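Local coordinates for packaging enzyme P4 (Pseudomonas phage phi6, PDB 4BLO), which hydrolyses nucleoside triphosphates and, as a hexameric RecA-like helicase, probably drives packaging of viral RNA into the phage capsid, at residues L[3-7]-L[8-12]; L[111-114]-L[115-119]; L[169-172]-L[173-177]. All coordinates share one frame; numbering follows the deposited sequence.

Interaction 1 of 3, residues L[3-7]-L[8-12]; sequences IVVTQ and AHIDR
Asp11 N donates to Gln7 O over 2.9 Å. Two weaker backbone bonds, from His9 N and Ile10 N, converge on Thr6 O. The carbonyl of Thr6 thus serves two amides of the first turn, and Thr6 holds the N-cap position without a capping bond from its own side chain.

With CG beside its own backbone N (chi1 -62°), the imidazole of His9 meets the chain entering the helix by its CD2 edge, the N of Thr6 lying in the ring plane 3.1 Å from CD2. CB of Thr6 stands 3.6 Å from the same CD2. Here an extended N-terminal segment turns into helix 7-22, and the ring sits at the corner. The ring is also tied into the body of the protein: ND1 is hydrogen-bonded to Leu180 O, and the imidazole stacks with Phe182.

Apolar contact is light: Val5 CG1 lies 3.9 Å from His9 CB and 4.2 Å from Ile10 CG1, and both Val5 and Ile10 also touch Met49 of helix 38-54. Outside, the Gln7 chain bends at chi2 (59°) and lays its amide over Ile10, NE2 being 3.7 Å from Ile10 CB. Gln7 NE2 also comes 3.6 Å from Asp11 OD1, a contact rather than a hydrogen bond, the two side chains crossing at about a right angle with their planes 45° apart.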
loop_
_atom_site.group_PDB
_atom_site.type_symbol
_atom_site.label_atom_id
_atom_site.label_comp_id
_atom_site.label_asym_id
_atom_site.label_seq_id
_atom_site.Cartn_x
_atom_site.Cartn_y
_atom_site.Cartn_z
ATOM N N ILE L 3 33.005 -24.016 -24.135
ATOM C CA ILE L 3 32.532 -24.788 -22.975
ATOM C C ILE L 3 32.873 -26.263 -23.252
ATOM O O ILE L 3 32.208 -26.914 -24.066
ATOM C CB ILE L 3 31.021 -24.545 -22.680
ATOM C CG1 ILE L 3 30.748 -23.048 -22.399
ATOM C CG2 ILE L 3 30.535 -25.425 -21.520
ATOM C CD1 ILE L 3 29.268 -22.623 -22.397
ATOM N N VAL L 4 33.946 -26.769 -22.606
ATOM C CA VAL L 4 34.450 -28.123 -22.836
ATOM C C VAL L 4 33.900 -29.118 -21.792
ATOM O O VAL L 4 33.895 -28.851 -20.587
ATOM C CB VAL L 4 36.006 -28.159 -22.961
ATOM C CG1 VAL L 4 36.719 -27.624 -21.719
ATOM C CG2 VAL L 4 36.519 -29.543 -23.349
ATOM N N VAL L 5 33.417 -30.263 -22.299
ATOM C CA VAL L 5 32.847 -31.367 -21.534
ATOM C C VAL L 5 33.915 -32.461 -21.403
ATOM O O VAL L 5 34.271 -33.115 -22.388
ATOM C CB VAL L 5 31.532 -31.888 -22.183
ATOM C CG1 VAL L 5 30.918 -33.015 -21.361
ATOM C CG2 VAL L 5 30.526 -30.757 -22.359
ATOM N N THR L 6 34.448 -32.610 -20.181
ATOM C CA THR L 6 35.473 -33.567 -19.744
ATOM C C THR L 6 34.789 -34.896 -19.389
ATOM O O THR L 6 33.559 -34.941 -19.286
ATOM C CB THR L 6 36.216 -32.955 -18.513
ATOM O OG1 THR L 6 36.597 -31.608 -18.802
ATOM C CG2 THR L 6 37.457 -33.747 -18.085
ATOM N N GLN L 7 35.589 -35.974 -19.181
ATOM C CA GLN L 7 35.096 -37.283 -18.756
ATOM C C GLN L 7 34.495 -37.163 -17.355
ATOM O O GLN L 7 33.518 -37.853 -17.045
ATOM C CB GLN L 7 36.217 -38.331 -18.789
ATOM C CG GLN L 7 35.725 -39.783 -18.701
ATOM C CD GLN L 7 34.781 -40.176 -19.821
ATOM O OE1 GLN L 7 35.104 -40.085 -21.013
ATOM N NE2 GLN L 7 33.600 -40.649 -19.457
ATOM N N ALA L 8 35.056 -36.239 -16.538
ATOM C CA ALA L 8 34.614 -35.934 -15.177
ATOM C C ALA L 8 33.149 -35.510 -15.174
ATOM O O ALA L 8 32.400 -35.940 -14.300
ATOM C CB ALA L 8 35.486 -34.843 -14.577
ATOM N N HIS L 9 32.735 -34.713 -16.186
ATOM C CA HIS L 9 31.362 -34.242 -16.372
ATOM C C HIS L 9 30.450 -35.411 -16.758
ATOM O O HIS L 9 29.379 -35.558 -16.166
ATOM C CB HIS L 9 31.299 -33.130 -17.443
ATOM C CG HIS L 9 32.082 -31.896 -17.104
ATOM N ND1 HIS L 9 31.808 -31.157 -15.973
ATOM C CD2 HIS L 9 33.075 -31.286 -17.789
ATOM C CE1 HIS L 9 32.660 -30.144 -15.988
ATOM N NE2 HIS L 9 33.442 -30.180 -17.060
ATOM N N ILE L 10 30.902 -36.265 -17.716
ATOM C CA ILE L 10 30.172 -37.446 -18.205
ATOM C C ILE L 10 29.904 -38.434 -17.046
ATOM O O ILE L 10 28.795 -38.962 -16.951
ATOM C CB ILE L 10 30.907 -38.138 -19.390
ATOM C CG1 ILE L 10 31.318 -37.110 -20.483
ATOM C CG2 ILE L 10 30.048 -39.273 -19.986
ATOM C CD1 ILE L 10 32.457 -37.527 -21.379
ATOM N N ASP L 11 30.899 -38.636 -16.155
ATOM C CA ASP L 11 30.812 -39.529 -14.997
ATOM C C ASP L 11 29.840 -39.019 -13.914
ATOM O O ASP L 11 29.354 -39.819 -13.111
ATOM C CB ASP L 11 32.208 -39.738 -14.387
ATOM C CG ASP L 11 33.190 -40.475 -15.285
ATOM O OD1 ASP L 11 32.745 -41.357 -16.058
ATOM O OD2 ASP L 11 34.403 -40.183 -15.204
ATOM N N ARG L 12 29.545 -37.706 -13.915
ATOM C CA ARG L 12 28.655 -37.050 -12.949
ATOM C C ARG L 12 27.173 -37.129 -13.335
ATOM O O ARG L 12 26.325 -36.879 -12.477
ATOM C CB ARG L 12 29.041 -35.560 -12.792
ATOM C CG ARG L 12 30.320 -35.296 -12.000
ATOM C CD ARG L 12 30.161 -35.426 -10.492
ATOM N NE ARG L 12 29.120 -34.548 -9.974
ATOM C CZ ARG L 12 28.898 -34.342 -8.689
ATOM N NH1 ARG L 12 29.669 -34.917 -7.777
ATOM N NH2 ARG L 12 27.921 -33.540 -8.304
#

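Interaction 2 of 3, residues L[111-114]-L[115-119]; sequences RWPS and EGIYS
Arg111 and Glu115 run side by side, pointing the same way, but they meet through the aliphatic part of the arginine: Arg111 CG is 3.4 Å from Glu115 OE2. The opposite charges remain apart, Arg111 NE lying 5.1 Å from Glu115 OE2, so any attraction between them is probably modest. The Trp112 side chain leaves the backbone away from 115-119, and its NE1 is hydrogen-bonded to Leu140 O; its carbonyl O faces Ile117 CG2 at 3.4 Å and accepts a bond from Ser226 OG. The peptide before Pro113 is cis, and the proline ring meets Ile117 at about a right angle, Pro113 CD to Ile117 CD1 3.9 Å. Ile117 CG1 lies anti to the backbone N (chi1 -163°), which leaves CG2 between the backbone N and carbonyl carbon, facing Ser114 O. That carbonyl accepts a weak bond from Ile117 N, 3.3 Å long. Phe267 of strand 261-269 touches Pro113, Ser114 and Ile117. The 114-117 segment is a type II beta turn, with Gly116 at positive phi in its third position, and it leads into strand 117-118, closing the loop of a short beta hairpin with strand 109-110.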
loop_
_atom_site.group_PDB
_atom_site.type_symbol
_atom_site.label_atom_id
_atom_site.label_comp_id
_atom_site.label_asym_id
_atom_site.label_seq_id
_atom_site.Cartn_x
_atom_site.Cartn_y
_atom_site.Cartn_z
ATOM N N ARG L 111 36.930 -25.789 -5.967
ATOM C CA ARG L 111 38.121 -24.937 -6.010
ATOM C C ARG L 111 37.748 -23.496 -6.446
ATOM O O ARG L 111 38.565 -22.577 -6.298
ATOM C CB ARG L 111 39.169 -25.522 -6.959
ATOM C CG ARG L 111 40.025 -26.607 -6.331
ATOM C CD ARG L 111 41.032 -27.177 -7.315
ATOM N NE ARG L 111 40.468 -28.280 -8.095
ATOM C CZ ARG L 111 41.167 -29.077 -8.901
ATOM N NH1 ARG L 111 42.476 -28.899 -9.054
ATOM N NH2 ARG L 111 40.564 -30.057 -9.560
ATOM N N TRP L 112 36.514 -23.317 -6.965
ATOM C CA TRP L 112 35.971 -22.067 -7.480
ATOM C C TRP L 112 34.635 -21.750 -6.804
ATOM O O TRP L 112 33.847 -22.676 -6.620
ATOM C CB TRP L 112 35.786 -22.198 -9.002
ATOM C CG TRP L 112 35.342 -20.957 -9.724
ATOM C CD1 TRP L 112 36.146 -20.033 -10.322
ATOM C CD2 TRP L 112 33.986 -20.550 -9.998
ATOM N NE1 TRP L 112 35.381 -19.070 -10.945
ATOM C CE2 TRP L 112 34.051 -19.357 -10.752
ATOM C CE3 TRP L 112 32.727 -21.079 -9.681
ATOM C CZ2 TRP L 112 32.904 -18.691 -11.201
ATOM C CZ3 TRP L 112 31.594 -20.426 -10.136
ATOM C CH2 TRP L 112 31.688 -19.250 -10.889
ATOM N N PRO L 113 34.315 -20.475 -6.451
ATOM C CA PRO L 113 35.105 -19.232 -6.625
ATOM C C PRO L 113 36.273 -19.087 -5.641
ATOM O O PRO L 113 37.118 -18.207 -5.829
ATOM C CB PRO L 113 34.068 -18.131 -6.404
ATOM C CG PRO L 113 33.062 -18.747 -5.457
ATOM C CD PRO L 113 33.008 -20.211 -5.820
ATOM N N SER L 114 36.334 -19.948 -4.604
ATOM C CA SER L 114 37.416 -19.945 -3.623
ATOM C C SER L 114 37.820 -21.377 -3.258
ATOM O O SER L 114 37.008 -22.289 -3.384
ATOM C CB SER L 114 37.030 -19.163 -2.376
ATOM O OG SER L 114 38.102 -19.150 -1.446
ATOM N N GLU L 115 39.085 -21.575 -2.829
ATOM C CA GLU L 115 39.623 -22.897 -2.505
ATOM C C GLU L 115 38.920 -23.542 -1.322
ATOM O O GLU L 115 38.812 -22.941 -0.247
ATOM C CB GLU L 115 41.138 -22.843 -2.233
ATOM C CG GLU L 115 41.997 -23.216 -3.431
ATOM C CD GLU L 115 42.028 -24.666 -3.883
ATOM O OE1 GLU L 115 41.464 -25.537 -3.182
ATOM O OE2 GLU L 115 42.640 -24.929 -4.944
ATOM N N GLY L 116 38.463 -24.770 -1.555
ATOM C CA GLY L 116 37.799 -25.616 -0.571
ATOM C C GLY L 116 36.403 -25.192 -0.203
ATOM O O GLY L 116 35.879 -25.656 0.807
ATOM N N ILE L 117 35.781 -24.340 -1.038
ATOM C CA ILE L 117 34.441 -23.799 -0.817
ATOM C C ILE L 117 33.370 -24.917 -0.871
ATOM O O ILE L 117 33.492 -25.877 -1.642
ATOM C CB ILE L 117 34.119 -22.612 -1.804
ATOM C CG1 ILE L 117 32.894 -21.776 -1.314
ATOM C CG2 ILE L 117 34.001 -23.068 -3.274
ATOM C CD1 ILE L 117 32.618 -20.467 -1.987
ATOM N N TYR L 118 32.319 -24.760 -0.047
ATOM C CA TYR L 118 31.197 -25.692 -0.022
ATOM C C TYR L 118 30.286 -25.407 -1.205
ATOM O O TYR L 118 30.369 -24.328 -1.793
ATOM C CB TYR L 118 30.416 -25.618 1.315
ATOM C CG TYR L 118 31.176 -26.135 2.523
ATOM C CD1 TYR L 118 31.926 -27.309 2.455
ATOM C CD2 TYR L 118 31.079 -25.498 3.755
ATOM C CE1 TYR L 118 32.621 -27.789 3.561
ATOM C CE2 TYR L 118 31.752 -25.986 4.879
ATOM C CZ TYR L 118 32.527 -27.128 4.776
ATOM O OH TYR L 118 33.206 -27.600 5.875
ATOM N N SER L 119 29.457 -26.379 -1.593
ATOM C CA SER L 119 28.492 -26.177 -2.671
ATOM C C SER L 119 27.401 -25.230 -2.173
ATOM O O SER L 119 27.023 -25.281 -0.997
ATOM C CB SER L 119 27.901 -27.508 -3.119
ATOM O OG SER L 119 28.918 -28.370 -3.599
#

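Interaction 3 of 3, residues L[169-172]-L[173-177]; sequences EMLI and VCIGL
Met170 and Cys174, one helical turn apart, project from the same flank of helix 167-179, with Met170 CG 4.3 Å from Cys174 SG. The thiol lies beside its own backbone N (chi1 -80°), which swings SG back over the preceding turn to 3.4 Å from Met170 O. Leu171 and Ile175 repeat this spacing on another flank: the CD1 methyl of Ile175 reaches back to 4.1 Å from Leu171 CB and also lies over the carbonyl O of Leu171. Val173 turns its CG2 branch toward Glu169 O, while Ile172 leaves the backbone away from 173-177, only its CB and CG2 coming near Val173 N.

Under these side chains run four successive i to i+4 bonds. The bond from Ile175 N to Leu171 O is 2.8 Å and nearly straight at 166°; the next, from Gly176 N to Ile172 O, is more bent, at 141°. Glu169 turns its carboxylate away, and OE1 accepts from Ser165 N, just before the helix begins.

The helix is buried on several sides: Met170, Cys174 and Leu177 pack on strand 184-187 of the central sheet, Ile172, Val173 and Ile175 on helix 38-54, and Glu169, Ile172 and Val173 on helix 66-69.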
loop_
_atom_site.group_PDB
_atom_site.type_symbol
_atom_site.label_atom_id
_atom_site.label_comp_id
_atom_site.label_asym_id
_atom_site.label_seq_id
_atom_site.Cartn_x
_atom_site.Cartn_y
_atom_site.Cartn_z
ATOM N N GLU L 169 14.674 -20.894 -16.720
ATOM C CA GLU L 169 15.868 -21.102 -17.532
ATOM C C GLU L 169 17.143 -20.950 -16.693
ATOM O O GLU L 169 18.047 -21.776 -16.829
ATOM C CB GLU L 169 15.902 -20.127 -18.721
ATOM C CG GLU L 169 14.926 -20.461 -19.840
ATOM C CD GLU L 169 14.672 -19.377 -20.865
ATOM O OE1 GLU L 169 15.279 -18.289 -20.747
ATOM O OE2 GLU L 169 13.837 -19.601 -21.773
ATOM N N MET L 170 17.208 -19.930 -15.804
ATOM C CA MET L 170 18.378 -19.700 -14.952
ATOM C C MET L 170 18.671 -20.911 -14.075
ATOM O O MET L 170 19.807 -21.387 -14.054
ATOM C CB MET L 170 18.203 -18.458 -14.075
ATOM C CG MET L 170 19.512 -17.981 -13.488
ATOM S SD MET L 170 19.288 -17.158 -11.905
ATOM C CE MET L 170 18.991 -18.574 -10.825
ATOM N N LEU L 171 17.644 -21.419 -13.378
ATOM C CA LEU L 171 17.762 -22.573 -12.493
ATOM C C LEU L 171 18.113 -23.843 -13.271
ATOM O O LEU L 171 18.933 -24.618 -12.785
ATOM C CB LEU L 171 16.480 -22.766 -11.673
ATOM C CG LEU L 171 16.143 -21.638 -10.677
ATOM C CD1 LEU L 171 14.724 -21.748 -10.205
ATOM C CD2 LEU L 171 17.094 -21.637 -9.492
ATOM N N ILE L 172 17.553 -24.026 -14.487
ATOM C CA ILE L 172 17.838 -25.181 -15.344
ATOM C C ILE L 172 19.345 -25.249 -15.644
ATOM O O ILE L 172 19.960 -26.293 -15.421
ATOM C CB ILE L 172 16.998 -25.135 -16.653
ATOM C CG1 ILE L 172 15.549 -25.547 -16.390
ATOM C CG2 ILE L 172 17.596 -26.026 -17.740
ATOM C CD1 ILE L 172 14.597 -25.178 -17.494
ATOM N N VAL L 173 19.927 -24.136 -16.124
ATOM C CA VAL L 173 21.337 -24.063 -16.488
ATOM C C VAL L 173 22.218 -24.149 -15.233
ATOM O O VAL L 173 23.209 -24.884 -15.253
ATOM C CB VAL L 173 21.665 -22.808 -17.339
ATOM C CG1 VAL L 173 23.090 -22.876 -17.890
ATOM C CG2 VAL L 173 20.676 -22.643 -18.485
ATOM N N CYS L 174 21.845 -23.440 -14.146
ATOM C CA CYS L 174 22.599 -23.431 -12.891
ATOM C C CYS L 174 22.655 -24.830 -12.250
ATOM O O CYS L 174 23.755 -25.317 -11.986
ATOM C CB CYS L 174 22.031 -22.400 -11.922
ATOM S SG CYS L 174 22.556 -20.695 -12.258
ATOM N N ILE L 175 21.487 -25.481 -12.023
ATOM C CA ILE L 175 21.412 -26.817 -11.418
ATOM C C ILE L 175 21.944 -27.878 -12.400
ATOM O O ILE L 175 22.782 -28.690 -12.013
ATOM C CB ILE L 175 19.978 -27.160 -10.910
ATOM C CG1 ILE L 175 19.533 -26.174 -9.809
ATOM C CG2 ILE L 175 19.884 -28.617 -10.407
ATOM C CD1 ILE L 175 18.014 -26.001 -9.676
ATOM N N GLY L 176 21.469 -27.848 -13.640
ATOM C CA GLY L 176 21.867 -28.797 -14.676
ATOM C C GLY L 176 23.354 -28.902 -14.911
ATOM O O GLY L 176 23.924 -29.988 -14.760
ATOM N N LEU L 177 24.000 -27.774 -15.262
ATOM C CA LEU L 177 25.440 -27.744 -15.555
ATOM C C LEU L 177 26.299 -27.706 -14.288
ATOM O O LEU L 177 27.375 -28.312 -14.271
ATOM C CB LEU L 177 25.813 -26.576 -16.485
ATOM C CG LEU L 177 25.140 -26.547 -17.875
ATOM C CD1 LEU L 177 25.687 -25.413 -18.705
ATOM C CD2 LEU L 177 25.358 -27.850 -18.639
#

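Overall arrangement
Interaction 3 is a wholly buried contact, interaction 2 is partly buried, and interaction 1 lies at the surface; their centres are 16 to 19 Å apart and none touches another. Helix 38-54 joins two of them, meeting Val5 and Ile10 of interaction 1 and three residues of 169-177. Interactions 2 and 3 flank the central sheet at different strands: 111-119 meets strands 120-126, 226-231 and 261-269, whereas 169-177 covers strand 184-187. Chemistry follows place: regular helical bonds under apolar side chains in interaction 3, a weakly bonded turn with a cis proline in interaction 2, and polar groups around a helix start in interaction 1.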